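Long-range contact in yeast glycogen phosphorylase (Saccharomyces cerevisiae, PDB 1YGP), which belongs to the carbohydrate phosphorylases of the GT-B clan and is seen with pyridoxal-5'-phosphate bound: residues E611-Y624 against Y817-A829. Sequence-based numbering, arbitrary orientation.
Sequences EYKRQQLNVFGIIY and YYLVSDDFESYLA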
ATOM      1  N   GLU A 611     -36.379   3.180   7.290  1.00 17.75           N
ATOM      2  CA  GLU A 611     -37.831   3.160   7.433  1.00 18.77           C
ATOM      3  C   GLU A 611     -38.633   4.004   6.442  1.00 20.07           C
ATOM      4  O   GLU A 611     -39.669   3.530   5.978  1.00 19.41           O
ATOM      5  CB  GLU A 611     -38.227   3.611   8.805  1.00 20.21           C
ATOM      6  CG  GLU A 611     -37.870   2.669   9.920  1.00 16.43           C
ATOM      7  CD  GLU A 611     -38.271   3.296  11.237  1.00 18.01           C
ATOM      8  OE1 GLU A 611     -37.490   4.079  11.790  1.00 15.80           O
ATOM      9  OE2 GLU A 611     -39.379   3.006  11.689  1.00 18.25           O
ATOM     10  N   TYR A 612     -38.183   5.222   6.074  1.00 17.86           N
ATOM     11  CA  TYR A 612     -38.900   6.030   5.105  1.00 16.97           C
ATOM     12  C   TYR A 612     -38.853   5.484   3.674  1.00 18.55           C
ATOM     13  O   TYR A 612     -39.590   5.925   2.794  1.00 19.02           O
ATOM     14  CB  TYR A 612     -38.354   7.473   5.158  1.00 19.83           C
ATOM     15  CG  TYR A 612     -37.201   7.881   4.244  1.00 25.92           C
ATOM     16  CD1 TYR A 612     -37.457   8.208   2.909  1.00 27.80           C
ATOM     17  CD2 TYR A 612     -35.892   7.917   4.716  1.00 23.90           C
ATOM     18  CE1 TYR A 612     -36.423   8.550   2.046  1.00 28.07           C
ATOM     19  CE2 TYR A 612     -34.847   8.266   3.850  1.00 29.35           C
ATOM     20  CZ  TYR A 612     -35.118   8.575   2.512  1.00 28.60           C
ATOM     21  OH  TYR A 612     -34.086   8.840   1.625  1.00 27.29           O
ATOM     22  N   LYS A 613     -37.941   4.569   3.350  1.00 20.40           N
ATOM     23  CA  LYS A 613     -37.898   3.957   2.025  1.00 16.91           C
ATOM     24  C   LYS A 613     -38.927   2.850   1.966  1.00 16.94           C
ATOM     25  O   LYS A 613     -39.128   2.240   0.915  1.00 26.59           O
ATOM     26  CB  LYS A 613     -36.574   3.323   1.728  1.00  9.17           C
ATOM     27  CG  LYS A 613     -35.439   4.284   1.764  1.00  9.30           C
ATOM     28  CD  LYS A 613     -35.376   5.027   0.484  1.00  4.41           C
ATOM     29  CE  LYS A 613     -34.032   5.653   0.558  1.00  6.44           C
ATOM     30  NZ  LYS A 613     -33.927   6.645  -0.478  1.00 18.21           N
ATOM     31  N   ARG A 614     -39.504   2.547   3.123  1.00 13.15           N
ATOM     32  CA  ARG A 614     -40.553   1.586   3.315  1.00 13.45           C
ATOM     33  C   ARG A 614     -40.300   0.196   2.777  1.00 13.57           C
ATOM     34  O   ARG A 614     -41.169  -0.459   2.203  1.00 16.89           O
ATOM     35  CB  ARG A 614     -41.842   2.189   2.752  1.00 10.72           C
ATOM     36  CG  ARG A 614     -42.129   3.449   3.549  1.00  9.65           C
ATOM     37  CD  ARG A 614     -43.584   3.755   3.520  1.00 14.98           C
ATOM     38  NE  ARG A 614     -44.009   4.045   2.166  1.00 19.90           N
ATOM     39  CZ  ARG A 614     -45.262   4.431   1.873  1.00 21.46           C
ATOM     40  NH1 ARG A 614     -46.174   4.568   2.854  1.00 22.13           N
ATOM     41  NH2 ARG A 614     -45.594   4.674   0.587  1.00 13.60           N
ATOM     42  N   GLN A 615     -39.105  -0.347   3.015  1.00 17.58           N
ATOM     43  CA  GLN A 615     -38.850  -1.757   2.714  1.00 17.63           C
ATOM     44  C   GLN A 615     -39.833  -2.599   3.546  1.00 19.11           C
ATOM     45  O   GLN A 615     -40.284  -3.662   3.099  1.00 20.35           O
ATOM     46  CB  GLN A 615     -37.452  -2.222   3.110  1.00 13.82           C
ATOM     47  CG  GLN A 615     -36.343  -1.778   2.208  1.00 10.92           C
ATOM     48  CD  GLN A 615     -35.859  -0.358   2.415  1.00 12.51           C
ATOM     49  OE1 GLN A 615     -36.089   0.322   3.415  1.00 13.06           O
ATOM     50  NE2 GLN A 615     -35.102   0.125   1.459  1.00 14.16           N
ATOM     51  N   GLN A 616     -40.234  -2.123   4.743  1.00 14.48           N
ATOM     52  CA  GLN A 616     -41.158  -2.865   5.581  1.00 14.42           C
ATOM     53  C   GLN A 616     -42.548  -2.951   4.979  1.00 17.07           C
ATOM     54  O   GLN A 616     -43.203  -3.978   5.173  1.00 16.31           O
ATOM     55  CB  GLN A 616     -41.263  -2.265   6.996  1.00 10.70           C
ATOM     56  CG  GLN A 616     -41.931  -0.925   7.237  1.00 14.34           C
ATOM     57  CD  GLN A 616     -41.111   0.282   6.854  1.00 13.87           C
ATOM     58  OE1 GLN A 616     -40.152   0.192   6.099  1.00 21.03           O
ATOM     59  NE2 GLN A 616     -41.446   1.457   7.347  1.00 16.11           N
ATOM     60  N   LEU A 617     -42.978  -1.945   4.190  1.00 16.22           N
ATOM     61  CA  LEU A 617     -44.283  -1.968   3.538  1.00 14.91           C
ATOM     62  C   LEU A 617     -44.201  -3.120   2.539  1.00 14.80           C
ATOM     63  O   LEU A 617     -45.091  -3.964   2.465  1.00 17.43           O
ATOM     64  CB  LEU A 617     -44.556  -0.663   2.769  1.00 16.41           C
ATOM     65  CG  LEU A 617     -45.914  -0.064   2.300  1.00 14.84           C
ATOM     66  CD1 LEU A 617     -45.618   0.595   0.984  1.00  2.00           C
ATOM     67  CD2 LEU A 617     -47.034  -1.073   2.050  1.00 12.63           C
ATOM     68  N   ASN A 618     -43.100  -3.210   1.807  1.00 14.03           N
ATOM     69  CA  ASN A 618     -42.907  -4.243   0.805  1.00 16.48           C
ATOM     70  C   ASN A 618     -42.882  -5.626   1.429  1.00 19.97           C
ATOM     71  O   ASN A 618     -43.535  -6.543   0.912  1.00 22.30           O
ATOM     72  CB  ASN A 618     -41.612  -3.965   0.085  1.00 18.28           C
ATOM     73  CG  ASN A 618     -41.263  -4.924  -1.033  1.00 20.56           C
ATOM     74  OD1 ASN A 618     -42.003  -5.834  -1.386  1.00 31.44           O
ATOM     75  ND2 ASN A 618     -40.104  -4.774  -1.645  1.00 20.11           N
ATOM     76  N   VAL A 619     -42.204  -5.785   2.578  1.00 21.40           N
ATOM     77  CA  VAL A 619     -42.164  -7.070   3.273  1.00 23.58           C
ATOM     78  C   VAL A 619     -43.567  -7.412   3.802  1.00 24.55           C
ATOM     79  O   VAL A 619     -44.030  -8.553   3.628  1.00 24.61           O
ATOM     80  CB  VAL A 619     -41.172  -7.074   4.484  1.00 22.66           C
ATOM     81  CG1 VAL A 619     -40.900  -8.515   4.856  1.00 24.51           C
ATOM     82  CG2 VAL A 619     -39.809  -6.546   4.146  1.00 22.82           C
ATOM     83  N   PHE A 620     -44.307  -6.461   4.400  1.00 21.27           N
ATOM     84  CA  PHE A 620     -45.652  -6.733   4.895  1.00 19.10           C
ATOM     85  C   PHE A 620     -46.558  -7.195   3.764  1.00 19.29           C
ATOM     86  O   PHE A 620     -47.409  -8.075   3.941  1.00 21.82           O
ATOM     87  CB  PHE A 620     -46.245  -5.490   5.560  1.00  9.50           C
ATOM     88  CG  PHE A 620     -45.502  -5.070   6.817  1.00  5.11           C
ATOM     89  CD1 PHE A 620     -44.697  -5.958   7.528  1.00  7.09           C
ATOM     90  CD2 PHE A 620     -45.586  -3.746   7.243  1.00 10.60           C
ATOM     91  CE1 PHE A 620     -43.977  -5.516   8.646  1.00  7.12           C
ATOM     92  CE2 PHE A 620     -44.866  -3.310   8.358  1.00  5.02           C
ATOM     93  CZ  PHE A 620     -44.059  -4.190   9.059  1.00  5.70           C
ATOM     94  N   GLY A 621     -46.332  -6.654   2.579  1.00 17.00           N
ATOM     95  CA  GLY A 621     -47.027  -7.111   1.405  1.00 18.91           C
ATOM     96  C   GLY A 621     -46.622  -8.543   1.077  1.00 21.08           C
ATOM     97  O   GLY A 621     -47.516  -9.308   0.694  1.00 19.56           O
ATOM     98  N   ILE A 622     -45.334  -8.953   1.217  1.00 21.84           N
ATOM     99  CA  ILE A 622     -44.916 -10.330   0.902  1.00 20.32           C
ATOM    100  C   ILE A 622     -45.573 -11.289   1.852  1.00 20.39           C
ATOM    101  O   ILE A 622     -46.231 -12.222   1.381  1.00 21.70           O
ATOM    102  CB  ILE A 622     -43.389 -10.619   1.008  1.00 18.11           C
ATOM    103  CG1 ILE A 622     -42.668  -9.902  -0.100  1.00 16.97           C
ATOM    104  CG2 ILE A 622     -43.095 -12.109   0.835  1.00 17.37           C
ATOM    105  CD1 ILE A 622     -41.194 -10.254  -0.192  1.00 15.01           C
ATOM    106  N   ILE A 623     -45.406 -11.058   3.159  1.00 21.92           N
ATOM    107  CA  ILE A 623     -46.035 -11.909   4.153  1.00 23.61           C
ATOM    108  C   ILE A 623     -47.526 -11.979   3.884  1.00 23.25           C
ATOM    109  O   ILE A 623     -48.009 -13.110   3.830  1.00 26.92           O
ATOM    110  CB  ILE A 623     -45.804 -11.390   5.580  1.00 23.27           C
ATOM    111  CG1 ILE A 623     -44.318 -11.348   5.917  1.00 23.22           C
ATOM    112  CG2 ILE A 623     -46.486 -12.338   6.553  1.00 23.58           C
ATOM    113  CD1 ILE A 623     -44.025 -10.666   7.261  1.00 21.29           C
ATOM    114  N   TYR A 624     -48.246 -10.872   3.640  1.00 25.93           N
ATOM    115  CA  TYR A 624     -49.675 -10.915   3.334  1.00 25.54           C
ATOM    116  C   TYR A 624     -49.963 -11.917   2.224  1.00 25.42           C
ATOM    117  O   TYR A 624     -50.771 -12.825   2.434  1.00 32.04           O
ATOM    118  CB  TYR A 624     -50.218  -9.534   2.892  1.00 27.77           C
ATOM    119  CG  TYR A 624     -51.650  -9.631   2.347  1.00 34.03           C
ATOM    120  CD1 TYR A 624     -52.735  -9.741   3.223  1.00 31.60           C
ATOM    121  CD2 TYR A 624     -51.856  -9.717   0.960  1.00 33.85           C
ATOM    122  CE1 TYR A 624     -54.014  -9.954   2.708  1.00 36.53           C
ATOM    123  CE2 TYR A 624     -53.128  -9.933   0.444  1.00 35.72           C
ATOM    124  CZ  TYR A 624     -54.200 -10.051   1.324  1.00 38.32           C
ATOM    125  OH  TYR A 624     -55.464 -10.255   0.805  1.00 41.07           O
ATOM    126  N   TYR A 817     -45.873   6.960  11.630  1.00 21.94           N
ATOM    127  CA  TYR A 817     -45.346   8.115  10.935  1.00 15.31           C
ATOM    128  C   TYR A 817     -45.024   7.904   9.455  1.00 15.02           C
ATOM    129  O   TYR A 817     -44.965   8.883   8.737  1.00 16.97           O
ATOM    130  CB  TYR A 817     -44.114   8.565  11.679  1.00 14.07           C
ATOM    131  CG  TYR A 817     -43.560   9.916  11.245  1.00 23.89           C
ATOM    132  CD1 TYR A 817     -44.207  11.102  11.620  1.00 26.09           C
ATOM    133  CD2 TYR A 817     -42.385   9.975  10.495  1.00 25.40           C
ATOM    134  CE1 TYR A 817     -43.681  12.346  11.256  1.00 28.86           C
ATOM    135  CE2 TYR A 817     -41.856  11.213  10.126  1.00 32.92           C
ATOM    136  CZ  TYR A 817     -42.501  12.392  10.512  1.00 34.21           C
ATOM    137  OH  TYR A 817     -41.929  13.611  10.192  1.00 37.39           O
ATOM    138  N   TYR A 818     -44.792   6.721   8.880  1.00 15.39           N
ATOM    139  CA  TYR A 818     -44.474   6.625   7.458  1.00 14.59           C
ATOM    140  C   TYR A 818     -45.633   6.112   6.634  1.00 19.24           C
ATOM    141  O   TYR A 818     -45.453   5.599   5.520  1.00 25.19           O
ATOM    142  CB  TYR A 818     -43.287   5.710   7.256  1.00 14.10           C
ATOM    143  CG  TYR A 818     -42.076   6.262   7.966  1.00 14.17           C
ATOM    144  CD1 TYR A 818     -41.419   7.360   7.435  1.00 11.59           C
ATOM    145  CD2 TYR A 818     -41.670   5.697   9.175  1.00 15.76           C
ATOM    146  CE1 TYR A 818     -40.346   7.896   8.133  1.00 15.83           C
ATOM    147  CE2 TYR A 818     -40.595   6.237   9.875  1.00 12.84           C
ATOM    148  CZ  TYR A 818     -39.944   7.330   9.339  1.00 14.73           C
ATOM    149  OH  TYR A 818     -38.849   7.849   9.989  1.00 23.88           O
ATOM    150  N   LEU A 819     -46.839   6.177   7.212  1.00 17.16           N
ATOM    151  CA  LEU A 819     -48.070   5.812   6.533  1.00 10.66           C
ATOM    152  C   LEU A 819     -48.127   4.416   5.911  1.00 10.27           C
ATOM    153  O   LEU A 819     -48.709   4.213   4.838  1.00 13.81           O
ATOM    154  CB  LEU A 819     -48.377   6.876   5.455  1.00  9.22           C
ATOM    155  CG  LEU A 819     -48.900   8.282   5.788  1.00  9.85           C
ATOM    156  CD1 LEU A 819     -48.001   8.983   6.783  1.00  6.70           C
ATOM    157  CD2 LEU A 819     -48.914   9.125   4.504  1.00  6.90           C
ATOM    158  N   VAL A 820     -47.617   3.400   6.605  1.00  7.79           N
ATOM    159  CA  VAL A 820     -47.726   2.039   6.086  1.00 13.03           C
ATOM    160  C   VAL A 820     -49.196   1.598   6.041  1.00 17.31           C
ATOM    161  O   VAL A 820     -49.670   1.097   5.018  1.00 15.24           O
ATOM    162  CB  VAL A 820     -46.899   1.051   6.962  1.00  9.89           C
ATOM    163  CG1 VAL A 820     -47.142  -0.413   6.580  1.00  3.13           C
ATOM    164  CG2 VAL A 820     -45.420   1.335   6.720  1.00  8.27           C
ATOM    165  N   SER A 821     -49.948   1.839   7.122  1.00 21.21           N
ATOM    166  CA  SER A 821     -51.346   1.456   7.213  1.00 23.76           C
ATOM    167  C   SER A 821     -52.187   2.055   6.095  1.00 26.85           C
ATOM    168  O   SER A 821     -53.009   1.377   5.458  1.00 26.70           O
ATOM    169  CB  SER A 821     -51.943   1.916   8.536  1.00 26.44           C
ATOM    170  OG  SER A 821     -51.002   2.328   9.536  1.00 23.95           O
ATOM    171  N   ASP A 822     -51.861   3.324   5.816  1.00 26.63           N
ATOM    172  CA  ASP A 822     -52.643   4.106   4.869  1.00 31.15           C
ATOM    173  C   ASP A 822     -52.503   3.594   3.451  1.00 31.41           C
ATOM    174  O   ASP A 822     -53.486   3.406   2.718  1.00 33.61           O
ATOM    175  CB  ASP A 822     -52.210   5.565   4.940  1.00 33.66           C
ATOM    176  CG  ASP A 822     -52.310   6.084   6.373  1.00 40.59           C
ATOM    177  OD1 ASP A 822     -53.403   6.444   6.818  1.00 43.59           O
ATOM    178  OD2 ASP A 822     -51.289   6.105   7.053  1.00 41.52           O
ATOM    179  N   ASP A 823     -51.256   3.275   3.105  1.00 27.07           N
ATOM    180  CA  ASP A 823     -50.995   2.822   1.761  1.00 22.23           C
ATOM    181  C   ASP A 823     -51.118   1.323   1.583  1.00 21.03           C
ATOM    182  O   ASP A 823     -51.155   0.880   0.428  1.00 21.11           O
ATOM    183  CB  ASP A 823     -49.597   3.325   1.354  1.00 16.86           C
ATOM    184  CG  ASP A 823     -49.460   4.844   1.313  1.00 17.64           C
ATOM    185  OD1 ASP A 823     -50.453   5.575   1.313  1.00 18.53           O
ATOM    186  OD2 ASP A 823     -48.343   5.322   1.262  1.00 17.60           O
ATOM    187  N   PHE A 824     -51.293   0.520   2.642  1.00 23.41           N
ATOM    188  CA  PHE A 824     -51.252  -0.934   2.491  1.00 27.38           C
ATOM    189  C   PHE A 824     -52.233  -1.503   1.479  1.00 29.87           C
ATOM    190  O   PHE A 824     -51.844  -2.225   0.554  1.00 32.83           O
ATOM    191  CB  PHE A 824     -51.491  -1.641   3.831  1.00 22.45           C
ATOM    192  CG  PHE A 824     -50.959  -3.075   3.792  1.00 18.53           C
ATOM    193  CD1 PHE A 824     -49.602  -3.307   3.524  1.00 18.35           C
ATOM    194  CD2 PHE A 824     -51.822  -4.161   3.982  1.00 17.75           C
ATOM    195  CE1 PHE A 824     -49.116  -4.621   3.439  1.00 20.13           C
ATOM    196  CE2 PHE A 824     -51.316  -5.467   3.894  1.00 17.47           C
ATOM    197  CZ  PHE A 824     -49.967  -5.706   3.620  1.00 12.22           C
ATOM    198  N   GLU A 825     -53.503  -1.118   1.580  1.00 32.58           N
ATOM    199  CA  GLU A 825     -54.509  -1.630   0.672  1.00 32.30           C
ATOM    200  C   GLU A 825     -54.321  -1.225  -0.781  1.00 28.68           C
ATOM    201  O   GLU A 825     -54.519  -2.039  -1.682  1.00 28.33           O
ATOM    202  CB  GLU A 825     -55.872  -1.188   1.189  1.00 42.68           C
ATOM    203  CG  GLU A 825     -56.491  -2.231   2.128  1.00 51.76           C
ATOM    204  CD  GLU A 825     -56.632  -3.601   1.461  1.00 61.28           C
ATOM    205  OE1 GLU A 825     -57.325  -3.705   0.441  1.00 65.39           O
ATOM    206  OE2 GLU A 825     -56.033  -4.559   1.955  1.00 65.65           O
ATOM    207  N   SER A 826     -53.876   0.012  -1.004  1.00 25.29           N
ATOM    208  CA  SER A 826     -53.631   0.552  -2.323  1.00 20.86           C
ATOM    209  C   SER A 826     -52.471  -0.220  -2.919  1.00 24.22           C
ATOM    210  O   SER A 826     -52.576  -0.690  -4.059  1.00 27.08           O
ATOM    211  CB  SER A 826     -53.306   2.036  -2.175  1.00 20.12           C
ATOM    212  OG  SER A 826     -53.061   2.791  -3.366  1.00 24.57           O
ATOM    213  N   TYR A 827     -51.387  -0.404  -2.155  1.00 24.50           N
ATOM    214  CA  TYR A 827     -50.214  -1.164  -2.571  1.00 20.56           C
ATOM    215  C   TYR A 827     -50.596  -2.568  -3.032  1.00 17.35           C
ATOM    216  O   TYR A 827     -50.243  -3.011  -4.136  1.00 15.47           O
ATOM    217  CB  TYR A 827     -49.244  -1.223  -1.393  1.00 22.27           C
ATOM    218  CG  TYR A 827     -47.966  -1.990  -1.685  1.00 22.64           C
ATOM    219  CD1 TYR A 827     -47.084  -1.535  -2.669  1.00 24.14           C
ATOM    220  CD2 TYR A 827     -47.682  -3.149  -0.969  1.00 18.94           C
ATOM    221  CE1 TYR A 827     -45.918  -2.237  -2.943  1.00 19.19           C
ATOM    222  CE2 TYR A 827     -46.513  -3.852  -1.236  1.00 24.08           C
ATOM    223  CZ  TYR A 827     -45.643  -3.394  -2.224  1.00 24.49           C
ATOM    224  OH  TYR A 827     -44.512  -4.117  -2.546  1.00 27.42           O
ATOM    225  N   LEU A 828     -51.335  -3.287  -2.207  1.00 16.25           N
ATOM    226  CA  LEU A 828     -51.813  -4.597  -2.598  1.00 21.42           C
ATOM    227  C   LEU A 828     -52.701  -4.564  -3.860  1.00 22.48           C
ATOM    228  O   LEU A 828     -52.535  -5.414  -4.755  1.00 29.07           O
ATOM    229  CB  LEU A 828     -52.579  -5.191  -1.442  1.00 22.63           C
ATOM    230  CG  LEU A 828     -51.859  -5.386  -0.128  1.00 21.28           C
ATOM    231  CD1 LEU A 828     -52.856  -5.950   0.863  1.00 23.15           C
ATOM    232  CD2 LEU A 828     -50.674  -6.313  -0.291  1.00 21.31           C
ATOM    233  N   ALA A 829     -53.587  -3.579  -4.023  1.00 16.46           N
ATOM    234  CA  ALA A 829     -54.422  -3.474  -5.208  1.00 16.67           C
ATOM    235  C   ALA A 829     -53.627  -3.289  -6.490  1.00 17.15           C
ATOM    236  O   ALA A 829     -53.878  -3.923  -7.517  1.00 17.81           O
ATOM    237  CB  ALA A 829     -55.358  -2.301  -5.078  1.00 21.44           C
TER
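E611 and Y612 together form the floor on which the ring of Y818 lies: their linking peptide sits under one ring face, while the CB of Y612 comes 3.6 Å from Y818 CE1. E611 turns its carboxylate onward to the hydroxyl of Y661. R614, at the N-cap position of its helix, shows how one arginine can fasten the start of a second helix. Its NH1 donates to Y818 O (2.9 Å), and NH1 and NH2 both reach D823 OD2, at 2.8 and 2.9 Å, in an end-on salt bridge with guanidinium and carboxylate planes 82° apart. NE hydrogen-bonds to I714 O, so the group is held on several sides, with CD1 of L617 over its face. Beyond it the contact turns apolar. L617 brings CD2 to 3.7 Å from F824 CD1 and equally near the ring of Y827, whose hydroxyl bonds E712. F620 meets V820 CG1 at its ring edge. The F824 ring, with CG anti to the backbone N (chi1 -159°), enters edge-first as a knob among L617, F620, G621 and Y624; its CE1 lies 3.6 Å from G621 N. Y624 closes the row, L828 CD1 making a CH-pi contact over its face. Segments 615-624 and 820-829 cross at -55°, with a closest axial approach of 10.5 Å; the parent helix 615-634 follows strand 601-606 of the six-stranded parallel sheet, and helices 662-678 and 805-813 pack alongside.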